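Local structure of coronin (Toxoplasma gondii, 4OZU) at residues W138-L146 / P372-F380; K179-L187 / I198-V207. The protein probably binds actin filaments, this chain being the WD40 beta-propeller domain of the longer protein. All coordinates share one frame; numbering follows the deposited sequence.

Contact 1: residues W138-L146 / P372-F380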
ATOM      1  N   TRP A 138      -8.237  -2.958  -0.934  1.00 20.29           N
ATOM      2  CA  TRP A 138      -9.500  -2.304  -1.223  1.00 19.77           C
ATOM      3  C   TRP A 138      -9.458  -1.567  -2.549  1.00 22.55           C
ATOM      4  O   TRP A 138      -8.480  -0.885  -2.860  1.00 20.40           O
ATOM      5  CB  TRP A 138      -9.843  -1.292  -0.134  1.00 19.46           C
ATOM      6  CG  TRP A 138     -10.030  -1.840   1.233  1.00 19.52           C
ATOM      7  CD1 TRP A 138      -9.107  -1.881   2.239  1.00 23.19           C
ATOM      8  CD2 TRP A 138     -11.239  -2.374   1.774  1.00 18.06           C
ATOM      9  NE1 TRP A 138      -9.666  -2.424   3.373  1.00 21.56           N
ATOM     10  CE2 TRP A 138     -10.973  -2.736   3.112  1.00 22.50           C
ATOM     11  CE3 TRP A 138     -12.521  -2.587   1.258  1.00 22.59           C
ATOM     12  CZ2 TRP A 138     -11.941  -3.294   3.937  1.00 23.43           C
ATOM     13  CZ3 TRP A 138     -13.479  -3.155   2.079  1.00 21.60           C
ATOM     14  CH2 TRP A 138     -13.185  -3.500   3.404  1.00 22.93           C
ATOM     15  N   ASN A 139     -10.547  -1.671  -3.299  1.00 18.34           N
ATOM     16  CA  ASN A 139     -10.730  -0.865  -4.489  1.00 17.49           C
ATOM     17  C   ASN A 139     -10.715   0.616  -4.110  1.00 22.16           C
ATOM     18  O   ASN A 139     -11.415   1.018  -3.185  1.00 19.36           O
ATOM     19  CB  ASN A 139     -12.042  -1.238  -5.175  1.00 16.91           C
ATOM     20  CG  ASN A 139     -12.171  -0.623  -6.548  1.00 19.87           C
ATOM     21  OD1 ASN A 139     -12.189   0.603  -6.698  1.00 19.88           O
ATOM     22  ND2 ASN A 139     -12.254  -1.472  -7.564  1.00 20.87           N
ATOM     23  N   PRO A 140      -9.913   1.428  -4.814  1.00 20.33           N
ATOM     24  CA  PRO A 140      -9.781   2.844  -4.442  1.00 16.37           C
ATOM     25  C   PRO A 140     -10.950   3.714  -4.883  1.00 17.41           C
ATOM     26  O   PRO A 140     -11.008   4.867  -4.470  1.00 19.18           O
ATOM     27  CB  PRO A 140      -8.501   3.270  -5.163  1.00 21.56           C
ATOM     28  CG  PRO A 140      -8.455   2.399  -6.365  1.00 22.21           C
ATOM     29  CD  PRO A 140      -9.004   1.070  -5.921  1.00 20.00           C
ATOM     30  N   ALA A 141     -11.862   3.180  -5.694  1.00 17.18           N
ATOM     31  CA  ALA A 141     -12.974   3.975  -6.214  1.00 18.74           C
ATOM     32  C   ALA A 141     -14.336   3.452  -5.782  1.00 21.67           C
ATOM     33  O   ALA A 141     -15.312   4.201  -5.773  1.00 22.17           O
ATOM     34  CB  ALA A 141     -12.906   4.032  -7.721  1.00 24.74           C
ATOM     35  N   VAL A 142     -14.398   2.174  -5.431  1.00 20.51           N
ATOM     36  CA  VAL A 142     -15.670   1.505  -5.203  1.00 23.11           C
ATOM     37  C   VAL A 142     -15.772   0.984  -3.791  1.00 23.18           C
ATOM     38  O   VAL A 142     -14.924   0.226  -3.328  1.00 21.48           O
ATOM     39  CB  VAL A 142     -15.869   0.328  -6.172  1.00 23.10           C
ATOM     40  CG1 VAL A 142     -17.289  -0.247  -6.051  1.00 21.57           C
ATOM     41  CG2 VAL A 142     -15.578   0.761  -7.594  1.00 24.44           C
ATOM     42  N   SER A 143     -16.828   1.402  -3.110  0.69 24.51           N
ATOM     43  CA  SER A 143     -17.143   0.908  -1.787  0.69 26.71           C
ATOM     44  C   SER A 143     -17.397  -0.594  -1.821  0.69 22.18           C
ATOM     45  O   SER A 143     -18.039  -1.101  -2.743  0.69 25.36           O
ATOM     46  CB  SER A 143     -18.369   1.640  -1.233  0.69 32.17           C
ATOM     47  OG  SER A 143     -19.287   1.957  -2.275  0.69 27.43           O
ATOM     48  N   GLY A 144     -16.875  -1.298  -0.826  1.00 23.95           N
ATOM     49  CA  GLY A 144     -17.244  -2.681  -0.608  1.00 23.95           C
ATOM     50  C   GLY A 144     -16.537  -3.706  -1.463  1.00 22.08           C
ATOM     51  O   GLY A 144     -16.801  -4.898  -1.319  1.00 23.85           O
ATOM     52  N   ILE A 145     -15.656  -3.261  -2.356  1.00 21.54           N
ATOM     53  CA  ILE A 145     -14.948  -4.181  -3.246  1.00 20.06           C
ATOM     54  C   ILE A 145     -13.510  -4.383  -2.773  1.00 23.22           C
ATOM     55  O   ILE A 145     -12.771  -3.426  -2.569  1.00 20.48           O
ATOM     56  CB  ILE A 145     -14.944  -3.674  -4.709  1.00 19.41           C
ATOM     57  CG1 ILE A 145     -16.378  -3.497  -5.223  1.00 21.73           C
ATOM     58  CG2 ILE A 145     -14.160  -4.620  -5.611  1.00 18.60           C
ATOM     59  CD1 ILE A 145     -17.234  -4.757  -5.179  1.00 20.97           C
ATOM     60  N   LEU A 146     -13.122  -5.641  -2.616  1.00 18.89           N
ATOM     61  CA  LEU A 146     -11.800  -5.998  -2.130  1.00 18.46           C
ATOM     62  C   LEU A 146     -11.221  -7.148  -2.938  1.00 22.79           C
ATOM     63  O   LEU A 146     -11.960  -8.036  -3.372  1.00 22.60           O
ATOM     64  CB  LEU A 146     -11.890  -6.367  -0.638  1.00 23.55           C
ATOM     65  CG  LEU A 146     -10.648  -6.926   0.055  1.00 29.96           C
ATOM     66  CD1 LEU A 146     -10.547  -6.368   1.469  1.00 39.39           C
ATOM     67  CD2 LEU A 146     -10.689  -8.441   0.093  1.00 33.67           C
ATOM     68  N   PRO A 372     -16.316   7.212  -1.875  1.00 20.99           N
ATOM     69  CA  PRO A 372     -16.246   6.414  -3.105  1.00 17.68           C
ATOM     70  C   PRO A 372     -16.870   7.118  -4.309  1.00 19.38           C
ATOM     71  O   PRO A 372     -17.906   7.753  -4.152  1.00 23.99           O
ATOM     72  CB  PRO A 372     -17.051   5.151  -2.767  1.00 20.70           C
ATOM     73  CG  PRO A 372     -17.353   5.220  -1.306  1.00 26.45           C
ATOM     74  CD  PRO A 372     -17.226   6.630  -0.875  1.00 21.32           C
ATOM     75  N   SER A 373     -16.276   6.985  -5.494  1.00 18.55           N
ATOM     76  CA  SER A 373     -16.859   7.614  -6.678  1.00 18.81           C
ATOM     77  C   SER A 373     -18.019   6.783  -7.216  1.00 18.68           C
ATOM     78  O   SER A 373     -18.906   7.309  -7.893  1.00 21.60           O
ATOM     79  CB  SER A 373     -15.814   7.815  -7.779  1.00 22.16           C
ATOM     80  OG  SER A 373     -15.437   6.585  -8.367  1.00 24.34           O
ATOM     81  N   MET A 374     -18.015   5.492  -6.889  1.00 20.60           N
ATOM     82  CA  MET A 374     -19.035   4.560  -7.356  1.00 20.28           C
ATOM     83  C   MET A 374     -19.510   3.638  -6.238  1.00 19.56           C
ATOM     84  O   MET A 374     -18.721   3.221  -5.391  1.00 22.59           O
ATOM     85  CB  MET A 374     -18.495   3.701  -8.500  1.00 21.65           C
ATOM     86  CG  MET A 374     -18.155   4.464  -9.747  1.00 20.36           C
ATOM     87  SD  MET A 374     -17.401   3.385 -10.975  1.00 23.55           S
ATOM     88  CE  MET A 374     -15.726   3.304 -10.365  1.00 22.35           C
ATOM     89  N   THR A 375     -20.803   3.341  -6.234  1.00 23.39           N
ATOM     90  CA  THR A 375     -21.322   2.219  -5.463  1.00 26.52           C
ATOM     91  C   THR A 375     -20.953   0.922  -6.179  1.00 25.71           C
ATOM     92  O   THR A 375     -20.644   0.935  -7.372  1.00 23.15           O
ATOM     93  CB  THR A 375     -22.841   2.288  -5.307  1.00 30.38           C
ATOM     94  OG1 THR A 375     -23.455   2.120  -6.593  1.00 29.14           O
ATOM     95  CG2 THR A 375     -23.263   3.626  -4.702  1.00 29.81           C
ATOM     96  N   ALA A 376     -20.988  -0.195  -5.461  1.00 25.40           N
ATOM     97  CA  ALA A 376     -20.697  -1.483  -6.081  1.00 30.19           C
ATOM     98  C   ALA A 376     -21.653  -1.727  -7.245  1.00 23.15           C
ATOM     99  O   ALA A 376     -21.256  -2.216  -8.301  1.00 22.89           O
ATOM    100  CB  ALA A 376     -20.801  -2.602  -5.063  1.00 26.51           C
ATOM    101  N   GLU A 377     -22.917  -1.373  -7.044  1.00 24.70           N
ATOM    102  CA  GLU A 377     -23.943  -1.610  -8.049  1.00 24.27           C
ATOM    103  C   GLU A 377     -23.641  -0.817  -9.320  1.00 28.29           C
ATOM    104  O   GLU A 377     -23.796  -1.334 -10.424  1.00 23.08           O
ATOM    105  CB  GLU A 377     -25.327  -1.248  -7.498  1.00 33.80           C
ATOM    106  CG  GLU A 377     -25.843  -2.187  -6.402  1.00 86.95           C
ATOM    107  CD  GLU A 377     -24.957  -2.218  -5.160  1.00111.44           C
ATOM    108  OE1 GLU A 377     -24.494  -1.139  -4.718  1.00 62.42           O
ATOM    109  OE2 GLU A 377     -24.715  -3.328  -4.632  1.00 86.67           O
ATOM    110  N   GLU A 378     -23.197   0.429  -9.162  1.00 26.15           N
ATOM    111  CA  GLU A 378     -22.827   1.262 -10.308  1.00 26.32           C
ATOM    112  C   GLU A 378     -21.631   0.667 -11.046  1.00 22.17           C
ATOM    113  O   GLU A 378     -21.596   0.631 -12.272  1.00 27.36           O
ATOM    114  CB  GLU A 378     -22.500   2.692  -9.857  1.00 22.31           C
ATOM    115  CG  GLU A 378     -23.726   3.530  -9.491  1.00 28.65           C
ATOM    116  CD  GLU A 378     -23.357   4.828  -8.787  1.00 46.87           C
ATOM    117  OE1 GLU A 378     -22.184   4.979  -8.409  1.00 27.33           O
ATOM    118  OE2 GLU A 378     -24.231   5.698  -8.602  1.00 34.10           O
ATOM    119  N   TRP A 379     -20.659   0.192 -10.282  1.00 20.96           N
ATOM    120  CA  TRP A 379     -19.448  -0.392 -10.843  1.00 18.48           C
ATOM    121  C   TRP A 379     -19.769  -1.654 -11.649  1.00 20.14           C
ATOM    122  O   TRP A 379     -19.234  -1.858 -12.736  1.00 21.79           O
ATOM    123  CB  TRP A 379     -18.474  -0.698  -9.715  1.00 18.88           C
ATOM    124  CG  TRP A 379     -17.106  -1.122 -10.108  1.00 18.05           C
ATOM    125  CD1 TRP A 379     -16.161  -0.370 -10.754  1.00 24.04           C
ATOM    126  CD2 TRP A 379     -16.490  -2.380  -9.821  1.00 18.38           C
ATOM    127  NE1 TRP A 379     -15.000  -1.093 -10.897  1.00 22.97           N
ATOM    128  CE2 TRP A 379     -15.177  -2.331 -10.331  1.00 18.82           C
ATOM    129  CE3 TRP A 379     -16.924  -3.551  -9.192  1.00 19.60           C
ATOM    130  CZ2 TRP A 379     -14.298  -3.404 -10.234  1.00 20.07           C
ATOM    131  CZ3 TRP A 379     -16.050  -4.617  -9.098  1.00 19.24           C
ATOM    132  CH2 TRP A 379     -14.756  -4.540  -9.619  1.00 22.38           C
ATOM    133  N   PHE A 380     -20.661  -2.489 -11.126  1.00 23.79           N
ATOM    134  CA  PHE A 380     -21.022  -3.719 -11.825  1.00 23.29           C
ATOM    135  C   PHE A 380     -21.823  -3.439 -13.096  1.00 25.16           C
ATOM    136  O   PHE A 380     -21.914  -4.290 -13.976  1.00 29.72           O
ATOM    137  CB  PHE A 380     -21.808  -4.650 -10.903  1.00 21.91           C
ATOM    138  CG  PHE A 380     -20.944  -5.377  -9.916  1.00 21.20           C
ATOM    139  CD1 PHE A 380     -19.919  -6.200 -10.356  1.00 30.23           C
ATOM    140  CD2 PHE A 380     -21.151  -5.243  -8.556  1.00 26.66           C
ATOM    141  CE1 PHE A 380     -19.119  -6.875  -9.455  1.00 26.66           C
ATOM    142  CE2 PHE A 380     -20.350  -5.916  -7.648  1.00 27.49           C
ATOM    143  CZ  PHE A 380     -19.335  -6.728  -8.095  1.00 26.12           C
TER
HETATM  144  O   HOH W   1     -21.402  -0.087  -2.575  0.97 34.08           O

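Contact 2: residues K179-L187 / I198-V207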
ATOM      1  N   LYS A 179      -2.311  -5.279  -6.638  1.00 21.21           N
ATOM      2  CA  LYS A 179      -2.633  -3.869  -6.461  1.00 21.75           C
ATOM      3  C   LYS A 179      -3.690  -3.422  -7.467  1.00 19.04           C
ATOM      4  O   LYS A 179      -3.721  -3.903  -8.593  1.00 16.55           O
ATOM      5  CB  LYS A 179      -1.379  -2.999  -6.621  1.00 19.09           C
ATOM      6  CG  LYS A 179      -0.307  -3.211  -5.568  1.00 22.82           C
ATOM      7  CD  LYS A 179      -0.669  -2.529  -4.259  1.00 36.12           C
ATOM      8  CE  LYS A 179       0.338  -2.862  -3.173  1.00 49.76           C
ATOM      9  NZ  LYS A 179      -0.033  -2.254  -1.869  1.00 64.32           N
ATOM     10  N   TRP A 180      -4.544  -2.498  -7.041  1.00 20.08           N
ATOM     11  CA  TRP A 180      -5.583  -1.924  -7.894  1.00 16.23           C
ATOM     12  C   TRP A 180      -5.121  -0.689  -8.675  1.00 21.24           C
ATOM     13  O   TRP A 180      -4.416   0.176  -8.144  1.00 19.36           O
ATOM     14  CB  TRP A 180      -6.780  -1.480  -7.063  1.00 18.00           C
ATOM     15  CG  TRP A 180      -7.631  -2.525  -6.471  1.00 21.19           C
ATOM     16  CD1 TRP A 180      -7.598  -2.990  -5.186  1.00 22.23           C
ATOM     17  CD2 TRP A 180      -8.704  -3.200  -7.118  1.00 18.99           C
ATOM     18  NE1 TRP A 180      -8.580  -3.935  -5.004  1.00 19.70           N
ATOM     19  CE2 TRP A 180      -9.275  -4.078  -6.178  1.00 21.11           C
ATOM     20  CE3 TRP A 180      -9.234  -3.154  -8.409  1.00 18.79           C
ATOM     21  CZ2 TRP A 180     -10.351  -4.901  -6.493  1.00 18.91           C
ATOM     22  CZ3 TRP A 180     -10.295  -3.969  -8.717  1.00 17.91           C
ATOM     23  CH2 TRP A 180     -10.847  -4.831  -7.764  1.00 18.92           C
ATOM     24  N   SER A 181      -5.576  -0.590  -9.919  1.00 18.47           N
ATOM     25  CA  SER A 181      -5.499   0.659 -10.672  1.00 17.53           C
ATOM     26  C   SER A 181      -6.251   1.772  -9.955  1.00 16.34           C
ATOM     27  O   SER A 181      -7.275   1.525  -9.330  1.00 18.82           O
ATOM     28  CB  SER A 181      -6.088   0.461 -12.070  1.00 17.43           C
ATOM     29  OG  SER A 181      -6.260   1.704 -12.731  1.00 28.45           O
ATOM     30  N   TRP A 182      -5.766   3.006 -10.067  1.00 17.14           N
ATOM     31  CA  TRP A 182      -6.490   4.140  -9.509  1.00 18.91           C
ATOM     32  C   TRP A 182      -7.805   4.408 -10.235  1.00 18.78           C
ATOM     33  O   TRP A 182      -8.659   5.144  -9.741  1.00 22.66           O
ATOM     34  CB  TRP A 182      -5.602   5.379  -9.525  1.00 24.28           C
ATOM     35  CG  TRP A 182      -4.595   5.298  -8.444  1.00 21.45           C
ATOM     36  CD1 TRP A 182      -3.312   4.849  -8.549  1.00 21.02           C
ATOM     37  CD2 TRP A 182      -4.796   5.626  -7.063  1.00 22.31           C
ATOM     38  NE1 TRP A 182      -2.697   4.889  -7.320  1.00 21.10           N
ATOM     39  CE2 TRP A 182      -3.588   5.359  -6.392  1.00 21.79           C
ATOM     40  CE3 TRP A 182      -5.882   6.116  -6.329  1.00 21.35           C
ATOM     41  CZ2 TRP A 182      -3.429   5.582  -5.027  1.00 27.11           C
ATOM     42  CZ3 TRP A 182      -5.721   6.333  -4.969  1.00 22.08           C
ATOM     43  CH2 TRP A 182      -4.508   6.062  -4.336  1.00 26.88           C
ATOM     44  N   LYS A 183      -7.970   3.797 -11.402  1.00 19.79           N
ATOM     45  CA  LYS A 183      -9.235   3.838 -12.125  1.00 18.94           C
ATOM     46  C   LYS A 183     -10.253   2.892 -11.489  1.00 18.59           C
ATOM     47  O   LYS A 183     -11.454   3.031 -11.693  1.00 19.43           O
ATOM     48  CB  LYS A 183      -8.997   3.457 -13.586  1.00 20.30           C
ATOM     49  CG  LYS A 183     -10.215   3.541 -14.481  1.00 23.44           C
ATOM     50  CD  LYS A 183      -9.807   3.430 -15.945  1.00 25.56           C
ATOM     51  CE  LYS A 183     -11.016   3.358 -16.869  1.00 45.78           C
ATOM     52  NZ  LYS A 183     -10.610   3.276 -18.299  1.00 47.00           N
ATOM     53  N   GLY A 184      -9.752   1.917 -10.736  1.00 18.65           N
ATOM     54  CA  GLY A 184     -10.598   0.975 -10.027  1.00 20.37           C
ATOM     55  C   GLY A 184     -11.119  -0.182 -10.865  1.00 20.21           C
ATOM     56  O   GLY A 184     -11.946  -0.965 -10.394  1.00 19.41           O
ATOM     57  N   ASP A 185     -10.641  -0.312 -12.101  1.00 17.21           N
ATOM     58  CA  ASP A 185     -11.209  -1.312 -13.005  1.00 16.97           C
ATOM     59  C   ASP A 185     -10.343  -2.563 -13.118  1.00 23.93           C
ATOM     60  O   ASP A 185     -10.863  -3.662 -13.304  1.00 27.06           O
ATOM     61  CB  ASP A 185     -11.448  -0.708 -14.393  1.00 17.90           C
ATOM     62  CG  ASP A 185     -10.190  -0.175 -15.045  1.00 25.58           C
ATOM     63  OD1 ASP A 185      -9.197   0.107 -14.337  1.00 21.06           O
ATOM     64  OD2 ASP A 185     -10.221  -0.016 -16.289  1.00 26.43           O
ATOM     65  N   LEU A 186      -9.033  -2.395 -12.985  1.00 19.81           N
ATOM     66  CA  LEU A 186      -8.085  -3.481 -13.189  1.00 19.76           C
ATOM     67  C   LEU A 186      -7.222  -3.711 -11.959  1.00 20.06           C
ATOM     68  O   LEU A 186      -6.965  -2.789 -11.178  1.00 19.34           O
ATOM     69  CB  LEU A 186      -7.192  -3.189 -14.395  1.00 17.76           C
ATOM     70  CG  LEU A 186      -7.909  -3.042 -15.739  1.00 19.62           C
ATOM     71  CD1 LEU A 186      -6.931  -2.636 -16.843  1.00 22.39           C
ATOM     72  CD2 LEU A 186      -8.637  -4.328 -16.115  1.00 23.36           C
ATOM     73  N   LEU A 187      -6.794  -4.960 -11.803  1.00 20.98           N
ATOM     74  CA  LEU A 187      -5.853  -5.352 -10.773  1.00 18.13           C
ATOM     75  C   LEU A 187      -4.586  -5.828 -11.466  1.00 20.05           C
ATOM     76  O   LEU A 187      -4.654  -6.415 -12.550  1.00 22.12           O
ATOM     77  CB  LEU A 187      -6.442  -6.451  -9.896  1.00 22.46           C
ATOM     78  CG  LEU A 187      -5.621  -6.853  -8.673  1.00 21.52           C
ATOM     79  CD1 LEU A 187      -6.194  -6.233  -7.414  1.00 33.57           C
ATOM     80  CD2 LEU A 187      -5.586  -8.355  -8.577  1.00 30.46           C
ATOM     81  N   ILE A 198      -2.310  -8.815 -15.495  1.00 19.60           N
ATOM     82  CA  ILE A 198      -3.373  -7.828 -15.384  1.00 18.76           C
ATOM     83  C   ILE A 198      -4.720  -8.542 -15.408  1.00 20.16           C
ATOM     84  O   ILE A 198      -4.980  -9.364 -16.291  1.00 20.84           O
ATOM     85  CB  ILE A 198      -3.325  -6.795 -16.524  1.00 21.25           C
ATOM     86  CG1 ILE A 198      -1.902  -6.264 -16.727  1.00 20.25           C
ATOM     87  CG2 ILE A 198      -4.302  -5.671 -16.239  1.00 22.70           C
ATOM     88  CD1 ILE A 198      -1.304  -5.588 -15.508  1.00 19.71           C
ATOM     89  N   VAL A 199      -5.578  -8.199 -14.449  1.00 21.27           N
ATOM     90  CA  VAL A 199      -6.849  -8.896 -14.247  1.00 22.00           C
ATOM     91  C   VAL A 199      -8.020  -7.936 -14.284  1.00 23.49           C
ATOM     92  O   VAL A 199      -7.992  -6.901 -13.615  1.00 21.75           O
ATOM     93  CB  VAL A 199      -6.876  -9.631 -12.897  1.00 22.07           C
ATOM     94  CG1 VAL A 199      -8.186 -10.387 -12.724  1.00 26.55           C
ATOM     95  CG2 VAL A 199      -5.687 -10.584 -12.789  1.00 22.47           C
ATOM     96  N   ASP A 200      -9.040  -8.296 -15.066  1.00 24.03           N
ATOM     97  CA  ASP A 200     -10.311  -7.576 -15.098  1.00 22.49           C
ATOM     98  C   ASP A 200     -11.344  -8.367 -14.291  1.00 22.44           C
ATOM     99  O   ASP A 200     -11.853  -9.385 -14.761  1.00 25.78           O
ATOM    100  CB  ASP A 200     -10.776  -7.378 -16.542  1.00 22.77           C
ATOM    101  CG  ASP A 200     -12.041  -6.525 -16.654  1.00 26.63           C
ATOM    102  OD1 ASP A 200     -12.890  -6.558 -15.738  1.00 24.84           O
ATOM    103  OD2 ASP A 200     -12.184  -5.827 -17.680  1.00 32.37           O
ATOM    104  N   PRO A 201     -11.653  -7.910 -13.068  1.00 21.52           N
ATOM    105  CA  PRO A 201     -12.563  -8.711 -12.234  1.00 22.35           C
ATOM    106  C   PRO A 201     -14.006  -8.752 -12.731  1.00 24.65           C
ATOM    107  O   PRO A 201     -14.672  -9.767 -12.558  1.00 26.68           O
ATOM    108  CB  PRO A 201     -12.493  -8.021 -10.875  1.00 18.74           C
ATOM    109  CG  PRO A 201     -12.044  -6.618 -11.173  1.00 20.66           C
ATOM    110  CD  PRO A 201     -11.133  -6.734 -12.350  1.00 23.49           C
ATOM    111  N   ARG A 202     -14.491  -7.671 -13.327  1.00 22.83           N
ATOM    112  CA  ARG A 202     -15.865  -7.651 -13.809  1.00 24.25           C
ATOM    113  C   ARG A 202     -16.044  -8.570 -15.020  1.00 23.40           C
ATOM    114  O   ARG A 202     -17.153  -9.023 -15.301  1.00 26.75           O
ATOM    115  CB  ARG A 202     -16.290  -6.223 -14.139  1.00 22.13           C
ATOM    116  CG  ARG A 202     -16.540  -5.389 -12.886  1.00 21.13           C
ATOM    117  CD  ARG A 202     -16.847  -3.953 -13.189  1.00 21.65           C
ATOM    118  NE  ARG A 202     -15.709  -3.286 -13.807  1.00 23.88           N
ATOM    119  CZ  ARG A 202     -15.692  -1.999 -14.128  1.00 21.85           C
ATOM    120  NH1 ARG A 202     -16.754  -1.237 -13.894  1.00 23.50           N
ATOM    121  NH2 ARG A 202     -14.618  -1.481 -14.691  1.00 20.56           N
ATOM    122  N   ALA A 203     -14.950  -8.851 -15.723  1.00 27.73           N
ATOM    123  CA  ALA A 203     -14.965  -9.794 -16.842  1.00 30.15           C
ATOM    124  C   ALA A 203     -14.470 -11.166 -16.391  1.00 31.97           C
ATOM    125  O   ALA A 203     -14.583 -12.150 -17.128  1.00 30.48           O
ATOM    126  CB  ALA A 203     -14.110  -9.272 -17.982  1.00 28.53           C
ATOM    127  N   ALA A 204     -13.917 -11.209 -15.179  1.00 30.63           N
ATOM    128  CA  ALA A 204     -13.342 -12.419 -14.603  1.00 33.38           C
ATOM    129  C   ALA A 204     -12.304 -13.042 -15.529  1.00 52.56           C
ATOM    130  O   ALA A 204     -12.314 -14.251 -15.758  1.00 37.16           O
ATOM    131  CB  ALA A 204     -14.442 -13.425 -14.283  1.00 34.72           C
ATOM    132  N   GLN A 205     -11.405 -12.221 -16.064  1.00 31.69           N
ATOM    133  CA  GLN A 205     -10.413 -12.725 -17.004  1.00 39.08           C
ATOM    134  C   GLN A 205      -9.070 -12.016 -16.887  1.00 28.04           C
ATOM    135  O   GLN A 205      -8.977 -10.868 -16.434  1.00 27.11           O
ATOM    136  CB  GLN A 205     -10.949 -12.620 -18.440  1.00 52.06           C
ATOM    137  CG  GLN A 205     -11.063 -11.213 -18.990  1.00 54.43           C
ATOM    138  CD  GLN A 205     -11.789 -11.167 -20.332  1.00 56.16           C
ATOM    139  OE1 GLN A 205     -12.555 -12.070 -20.669  1.00 62.22           O
ATOM    140  NE2 GLN A 205     -11.546 -10.111 -21.100  1.00 48.98           N
ATOM    141  N   VAL A 206      -8.025 -12.743 -17.264  1.00 28.54           N
ATOM    142  CA  VAL A 206      -6.679 -12.198 -17.351  1.00 23.27           C
ATOM    143  C   VAL A 206      -6.563 -11.494 -18.689  1.00 22.51           C
ATOM    144  O   VAL A 206      -6.712 -12.122 -19.737  1.00 27.31           O
ATOM    145  CB  VAL A 206      -5.605 -13.299 -17.227  1.00 24.91           C
ATOM    146  CG1 VAL A 206      -4.206 -12.710 -17.358  1.00 25.42           C
ATOM    147  CG2 VAL A 206      -5.755 -14.036 -15.900  1.00 28.07           C
ATOM    148  N   VAL A 207      -6.320 -10.188 -18.657  1.00 20.99           N
ATOM    149  CA  VAL A 207      -6.286  -9.395 -19.876  1.00 23.61           C
ATOM    150  C   VAL A 207      -4.866  -9.014 -20.291  1.00 33.08           C
ATOM    151  O   VAL A 207      -4.666  -8.277 -21.256  1.00 36.72           O
ATOM    152  CB  VAL A 207      -7.131  -8.130 -19.724  1.00 26.31           C
ATOM    153  CG1 VAL A 207      -8.589  -8.518 -19.475  1.00 26.06           C
ATOM    154  CG2 VAL A 207      -6.607  -7.247 -18.600  1.00 27.83           C
TER
HETATM  155  O   HOH W   2     -13.273  -4.804 -13.951  1.00 24.91           O

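Contact 1: residues W138-L146 / P372-F380
Val142 enters the contact with both branches against the segment 372-380. Its CG2 methyl lies over one face of the Trp379 indole, 3.6 Å from the centroid of the five-membered ring and 20° off the ring normal, a CH-pi contact. CG1, anti to the backbone N (chi1 -172°), reaches the start of the helix instead, 3.6 Å from Ala376 CA. The methyl end of Met374, bent at chi3, curls back so that its CE touches both Val142 CG2 and Ala141 CB. Ala141 also brings its carbonyl: O accepts from Met374 N (3.2 Å) and, weakly, from Ser373 N. This pairing bridges the backbones of Val142 and Met374, and a weak return bond runs from Ser143 N to Met374 O. Asn139 OD1 shapes the loop 139-142, taking Ala141 N in the carbonyl plane at 2.8 Å, an Asx turn, and Val142 N from above that plane, an Asx motif. Ile145 extends the apolar surface, CG2 4.0 Å from Trp379 CZ3 and CD1 against Phe380 CZ. At the other end Ser143 CB packs on Pro372 CG, and a water accepts from Ala376 N. Thr375 and Glu378 form a capping box: Thr375 OG1 accepts from Glu378 N at 3.1 Å, and Glu378 OE1 from Thr375 N. The short helix that starts at Ala376 lies on the turn between strands 133-138 and 145-150 of one propeller blade, with Phe166 of strand 164-170 touching Ile145, Trp379 and Phe380, and Trp180 of strand 175-180 packing on Asn139 and Ile145.

Contact 2: residues K179-L187 / I198-V207
Leu187 and Val199 form an antiparallel hydrogen-bonded pair. Leu187 N gives a nearly straight bond to Val199 O (2.9 Å, 173° at the hydrogen), in the carbonyl plane, and Val199 N returns one to Leu187 O at 2.8 Å. Beside them, Leu186 CA and Ile198 CA make CA-H...O contacts with Val199 O and Leu187 O. Apolar contacts flank this pair: Leu186 CD2 lies 3.7 Å from Asp200 CB, its CD1 meets Ile198 CG2, and Pro201 CG rests 4.0 Å from Trp180 CZ3. The pair lies on the two inner strands, 187-191 and 195-200, of a four-stranded WD40 propeller blade, at the end away from the hairpin that joins them; a G1 beta bulge, with Ala204 and Gln205 both facing Asp200, turns the chain into the outer strand 205-211. Polar contacts gather around a water that donates to Asp185 O (2.7 Å) and accepts from Arg202 NE at the guanidinium edge, in plane. Asp200 OD1 takes Ala203 N from above the carboxylate plane, an Asx motif. The bend of Arg202 at chi3 (-64°) brings NH2 to 3.3 Å from Asp185 CB; NH2 bonds to Asn384 OD1 and NH1 to Glu383 O.

Contact 1 and contact 2 lie on adjacent blades of the propeller, their centres about 13 Å apart and on the same side of the chain's centre. Along the chain, 138-146 comes first, both segments of contact 2 follow, and 372-380 comes last, so the last part of this domain returns to the blade of strands 133-138 to 164-170, next to that of strands 175-180 to 205-211. The two contacts touch directly: Trp379 O probably accepts from Arg202 NH1 (2.8 Å), and Asn139 ND2 probably donates to Gly184 O. Arg202 also makes a cation-pi contact with the Trp379 ring. The returning segment thereby ties two neighbouring blades together.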